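Local coordinates for protein Obg-like ATPase 1 (Schizosaccharomyces pombe, PDB 1NI3) that hydrolyses ATP, and GTP less efficiently, with magnesium as cofactor, and negatively regulates the G2/M transition of the cell cycle, at residues A[145-148]-A[149-153]; A[103-107]-A[108-112]. All blocks are in the same frame, centred on the assembly; numbering follows the deposited sequence.

Interaction 1 of 2, residues A[145-148]-A[149-153]; sequences SIIV and DELLI
Ile147 and Leu151, Val148 and Leu152, and Ser145 and Asp149 each meet one turn apart on the same alpha-helix, the long helix 140-168 that packs against the P-loop GTPase core. The segment is a compact example of i to i+4 pairing along an alpha-helix, with apolar pairs toward the protein and a polar pair toward solvent. Four consecutive backbone bonds hold the turn, from Asp149 N to Ser145 O through to Leu152 N to Val148 O; the Leu151 N to Ile147 O bond, 2.8 Å long, is close to straight at 168°.

The close-packed face is hydrocarbon. Ile147 is buried and also touches Met28 and Leu105, while its CG2 meets Leu151 CG at 4.3 Å. Leu151 goes on to touch Leu110, so this pair faces the neighbouring loop and short helix. A second apolar pair lies further round the helix: Val148 and Leu152 run side by side in the same direction, with Val148 CG1 at 3.9 Å from Leu152 CD1. CG1 is turned anti to the backbone N (chi1 -165°), beside the carbonyl carbon, which brings this methyl toward the next turn. Trp252 of helix 246-254 touches Val148, and Leu152 reaches Thr223. Glu150, its chain extended, packs beside Leu110 and reaches the loop before helix 107-113, where OE1 and OE2 accept bonds from the backbone amides of Leu105 and Gly106.

The looser side is polar, and Asp149 is exposed there. Its carboxylate turns back along the helix toward Ser145, whose hydroxyl is the donor: Ser145 OG meets Asp149 OD2 at 3.1 Å, on the syn side and 22° out of the carboxylate plane.

Interaction 2 of 2, residues A[103-107]-A[108-112]; sequences VGLGN and AFLSH
Leu105 packs obliquely against the ring of Phe109 and reaches Leu110, closing the loop that follows strand 81-90 onto the first turn of helix 107-113. From its base outward, CB and CG share one ring carbon, and the two methyls then part company. CB sits 3.6 Å from Phe109 CD2, and CG is 4.0 Å from Phe109 CD2 as well. Beyond the fork, CD2 follows the ring to Phe109 CE2 at 3.5 Å, whereas CD1 turns to the methyl CD2 of Leu110, 3.9 Å away. The two leucines cross at about a right angle. On the phenylalanine's side, CG stands anti to the backbone N (chi1 -168°), which swings the ring back beside Leu105. An alanine in place of Leu105 would keep the CB contact but would probably leave Phe109 CE2 without the methyl that packs on it and open a gap beside Leu110 CD2, which would keep Leu151 as a neighbour.

The backbone illustrates how such a turn starts. Gly106 is the N-cap residue, and with phi at 103° a side chain there would collide with the carbonyl O of Leu105. The bond from Leu110 N to Gly106 O is weak, 3.3 Å long. The next bond, from Ser111 N to Asn107 O, is shorter at 2.9 Å. Ser111 OG also turns back to its own helix, donating in the carbonyl plane to a lone pair of Ala108 O at 2.7 Å. Asn107 OD1 accepts a hydrogen bond from Lys154 NZ of helix 140-168.

The Phe109 ring comes near Lys33, predicted to bind ATP. A glycine-rich loop after a core strand, running into a short helix beside the P-loop, is consistent with the switch II region of a GTPase domain.

In the fold
Both interactions belong to the G domain, one after the other along the chain, and their centres lie about 11 Å apart. Interaction 1 is a regular turn within a long helix; interaction 2 is the start of a short one, where a loop has still to become helical, and its backbone bonding is correspondingly less even. Each combines buried aliphatic groups with an exposed polar side, but only interaction 2 adds an aromatic ring. They join directly, through the bonds of the Glu150 carboxylate and through Leu151 CD2, which packs on Leu110 CD2 at 3.5 Å. The join thus has a polar part, carboxylate to backbone amides, and an apolar part between two leucines.

Interaction 1 of 2, residues A[145-148]-A[149-153]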
loop_
_atom_site.group_PDB
_atom_site.type_symbol
_atom_site.label_atom_id
_atom_site.label_comp_id
_atom_site.label_asym_id
_atom_site.label_seq_id
_atom_site.Cartn_x
_atom_site.Cartn_y
_atom_site.Cartn_z
ATOM N N SER A 145 -14.189 -2.073 15.152
ATOM C CA SER A 145 -13.641 -1.464 16.349
ATOM C C SER A 145 -12.648 -2.394 17.048
ATOM O O SER A 145 -11.634 -1.949 17.585
ATOM C CB SER A 145 -14.776 -1.083 17.300
ATOM O OG SER A 145 -14.292 -0.249 18.367
ATOM N N ILE A 146 -12.933 -3.689 17.030
ATOM C CA ILE A 146 -12.052 -4.677 17.654
ATOM C C ILE A 146 -10.611 -4.523 17.176
ATOM O O ILE A 146 -9.701 -4.246 17.965
ATOM C CB ILE A 146 -12.512 -6.111 17.323
ATOM C CG1 ILE A 146 -13.827 -6.408 18.038
ATOM C CG2 ILE A 146 -11.435 -7.115 17.716
ATOM C CD1 ILE A 146 -14.507 -7.652 17.533
ATOM N N ILE A 147 -10.415 -4.724 15.874
ATOM C CA ILE A 147 -9.097 -4.621 15.258
ATOM C C ILE A 147 -8.376 -3.350 15.698
ATOM O O ILE A 147 -7.239 -3.408 16.170
ATOM C CB ILE A 147 -9.217 -4.695 13.707
ATOM C CG1 ILE A 147 -9.871 -6.030 13.320
ATOM C CG2 ILE A 147 -7.843 -4.625 13.054
ATOM C CD1 ILE A 147 -10.070 -6.230 11.838
ATOM N N VAL A 148 -9.033 -2.205 15.577
ATOM C CA VAL A 148 -8.404 -0.959 15.988
ATOM C C VAL A 148 -7.879 -1.079 17.414
ATOM O O VAL A 148 -6.682 -0.931 17.664
ATOM C CB VAL A 148 -9.393 0.202 15.973
ATOM C CG1 VAL A 148 -8.635 1.503 16.052
ATOM C CG2 VAL A 148 -10.258 0.134 14.737
ATOM N N ASP A 149 -8.792 -1.345 18.346
ATOM C CA ASP A 149 -8.447 -1.464 19.760
ATOM C C ASP A 149 -7.322 -2.455 19.977
ATOM O O ASP A 149 -6.435 -2.227 20.807
ATOM C CB ASP A 149 -9.678 -1.869 20.561
ATOM C CG ASP A 149 -10.790 -0.869 20.425
ATOM O OD1 ASP A 149 -10.539 0.333 20.685
ATOM O OD2 ASP A 149 -11.911 -1.276 20.051
ATOM N N GLU A 150 -7.348 -3.557 19.237
ATOM C CA GLU A 150 -6.280 -4.533 19.370
ATOM C C GLU A 150 -4.990 -3.838 18.946
ATOM O O GLU A 150 -3.999 -3.878 19.674
ATOM C CB GLU A 150 -6.556 -5.771 18.499
ATOM C CG GLU A 150 -5.348 -6.684 18.315
ATOM C CD GLU A 150 -5.719 -8.069 17.797
ATOM O OE1 GLU A 150 -6.721 -8.176 17.059
ATOM O OE2 GLU A 150 -5.012 -9.052 18.118
ATOM N N LEU A 151 -5.004 -3.173 17.793
ATOM C CA LEU A 151 -3.790 -2.507 17.342
ATOM C C LEU A 151 -3.310 -1.476 18.359
ATOM O O LEU A 151 -2.133 -1.449 18.730
ATOM C CB LEU A 151 -3.993 -1.852 15.968
ATOM C CG LEU A 151 -4.371 -2.822 14.845
ATOM C CD1 LEU A 151 -4.272 -2.110 13.518
ATOM C CD2 LEU A 151 -3.461 -4.045 14.860
ATOM N N LEU A 152 -4.224 -0.637 18.827
ATOM C CA LEU A 152 -3.873 0.382 19.809
ATOM C C LEU A 152 -3.226 -0.234 21.044
ATOM O O LEU A 152 -2.192 0.256 21.515
ATOM C CB LEU A 152 -5.111 1.152 20.224
ATOM C CG LEU A 152 -5.594 2.012 19.074
ATOM C CD1 LEU A 152 -6.938 2.607 19.420
ATOM C CD2 LEU A 152 -4.555 3.093 18.781
ATOM N N ILE A 153 -3.815 -1.304 21.573
ATOM C CA ILE A 153 -3.229 -1.921 22.745
ATOM C C ILE A 153 -1.787 -2.313 22.483
ATOM O O ILE A 153 -0.887 -1.932 23.244
ATOM C CB ILE A 153 -4.029 -3.137 23.181
ATOM C CG1 ILE A 153 -5.448 -2.709 23.541
ATOM C CG2 ILE A 153 -3.396 -3.758 24.422
ATOM C CD1 ILE A 153 -5.478 -1.708 24.692
#

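Interaction 2 of 2, residues A[103-107]-A[108-112]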
loop_
_atom_site.group_PDB
_atom_site.type_symbol
_atom_site.label_atom_id
_atom_site.label_comp_id
_atom_site.label_asym_id
_atom_site.label_seq_id
_atom_site.Cartn_x
_atom_site.Cartn_y
_atom_site.Cartn_z
ATOM N N VAL A 103 -10.192 -12.579 20.849
ATOM C CA VAL A 103 -11.341 -12.078 20.107
ATOM C C VAL A 103 -10.952 -11.373 18.812
ATOM O O VAL A 103 -11.751 -11.292 17.880
ATOM C CB VAL A 103 -12.149 -11.086 20.965
ATOM C CG1 VAL A 103 -12.795 -11.803 22.138
ATOM C CG2 VAL A 103 -11.231 -9.976 21.457
ATOM N N GLY A 104 -9.723 -10.874 18.762
ATOM C CA GLY A 104 -9.259 -10.173 17.583
ATOM C C GLY A 104 -8.452 -10.993 16.595
ATOM O O GLY A 104 -8.819 -12.108 16.231
ATOM N N LEU A 105 -7.329 -10.424 16.171
ATOM C CA LEU A 105 -6.441 -11.046 15.197
ATOM C C LEU A 105 -5.433 -11.996 15.825
ATOM O O LEU A 105 -5.075 -13.019 15.236
ATOM C CB LEU A 105 -5.696 -9.956 14.428
ATOM C CG LEU A 105 -6.552 -8.950 13.650
ATOM C CD1 LEU A 105 -5.730 -7.705 13.363
ATOM C CD2 LEU A 105 -7.077 -9.577 12.359
ATOM N N GLY A 106 -4.957 -11.646 17.012
ATOM C CA GLY A 106 -3.985 -12.494 17.673
ATOM C C GLY A 106 -2.589 -11.930 17.561
ATOM O O GLY A 106 -2.320 -11.059 16.741
ATOM N N ASN A 107 -1.692 -12.451 18.386
ATOM C CA ASN A 107 -0.309 -12.009 18.410
ATOM C C ASN A 107 0.490 -12.549 17.243
ATOM O O ASN A 107 1.414 -11.902 16.770
ATOM C CB ASN A 107 0.338 -12.440 19.721
ATOM C CG ASN A 107 0.938 -11.283 20.474
ATOM O OD1 ASN A 107 1.924 -10.693 20.035
ATOM N ND2 ASN A 107 0.349 -10.948 21.619
ATOM N N ALA A 108 0.147 -13.743 16.788
ATOM C CA ALA A 108 0.874 -14.331 15.670
ATOM C C ALA A 108 0.551 -13.571 14.388
ATOM O O ALA A 108 1.449 -13.107 13.677
ATOM C CB ALA A 108 0.506 -15.800 15.513
ATOM N N PHE A 109 -0.746 -13.466 14.102
ATOM C CA PHE A 109 -1.236 -12.760 12.925
ATOM C C PHE A 109 -0.546 -11.409 12.856
ATOM O O PHE A 109 -0.010 -11.020 11.827
ATOM C CB PHE A 109 -2.746 -12.557 13.027
ATOM C CG PHE A 109 -3.372 -12.090 11.752
ATOM C CD1 PHE A 109 -3.594 -12.983 10.708
ATOM C CD2 PHE A 109 -3.708 -10.755 11.573
ATOM C CE1 PHE A 109 -4.142 -12.555 9.500
ATOM C CE2 PHE A 109 -4.253 -10.317 10.371
ATOM C CZ PHE A 109 -4.470 -11.223 9.330
ATOM N N LEU A 110 -0.567 -10.694 13.967
ATOM C CA LEU A 110 0.084 -9.410 14.011
ATOM C C LEU A 110 1.583 -9.487 13.783
ATOM O O LEU A 110 2.141 -8.644 13.091
ATOM C CB LEU A 110 -0.202 -8.708 15.333
ATOM C CG LEU A 110 -1.627 -8.190 15.498
ATOM C CD1 LEU A 110 -1.757 -7.517 16.846
ATOM C CD2 LEU A 110 -1.952 -7.213 14.385
ATOM N N SER A 111 2.252 -10.486 14.345
ATOM C CA SER A 111 3.701 -10.575 14.149
ATOM C C SER A 111 4.112 -10.509 12.677
ATOM O O SER A 111 5.214 -10.090 12.364
ATOM C CB SER A 111 4.284 -11.839 14.818
ATOM O OG SER A 111 4.087 -12.995 14.019
ATOM N N HIS A 112 3.208 -10.907 11.788
ATOM C CA HIS A 112 3.450 -10.892 10.340
ATOM C C HIS A 112 3.053 -9.579 9.708
ATOM O O HIS A 112 3.629 -9.144 8.714
ATOM C CB HIS A 112 2.665 -12.003 9.655
ATOM C CG HIS A 112 3.308 -13.343 9.774
ATOM N ND1 HIS A 112 4.513 -13.627 9.184
ATOM C CD2 HIS A 112 2.934 -14.454 10.453
ATOM C CE1 HIS A 112 4.866 -14.869 9.497
ATOM N NE2 HIS A 112 3.927 -15.382 10.262
#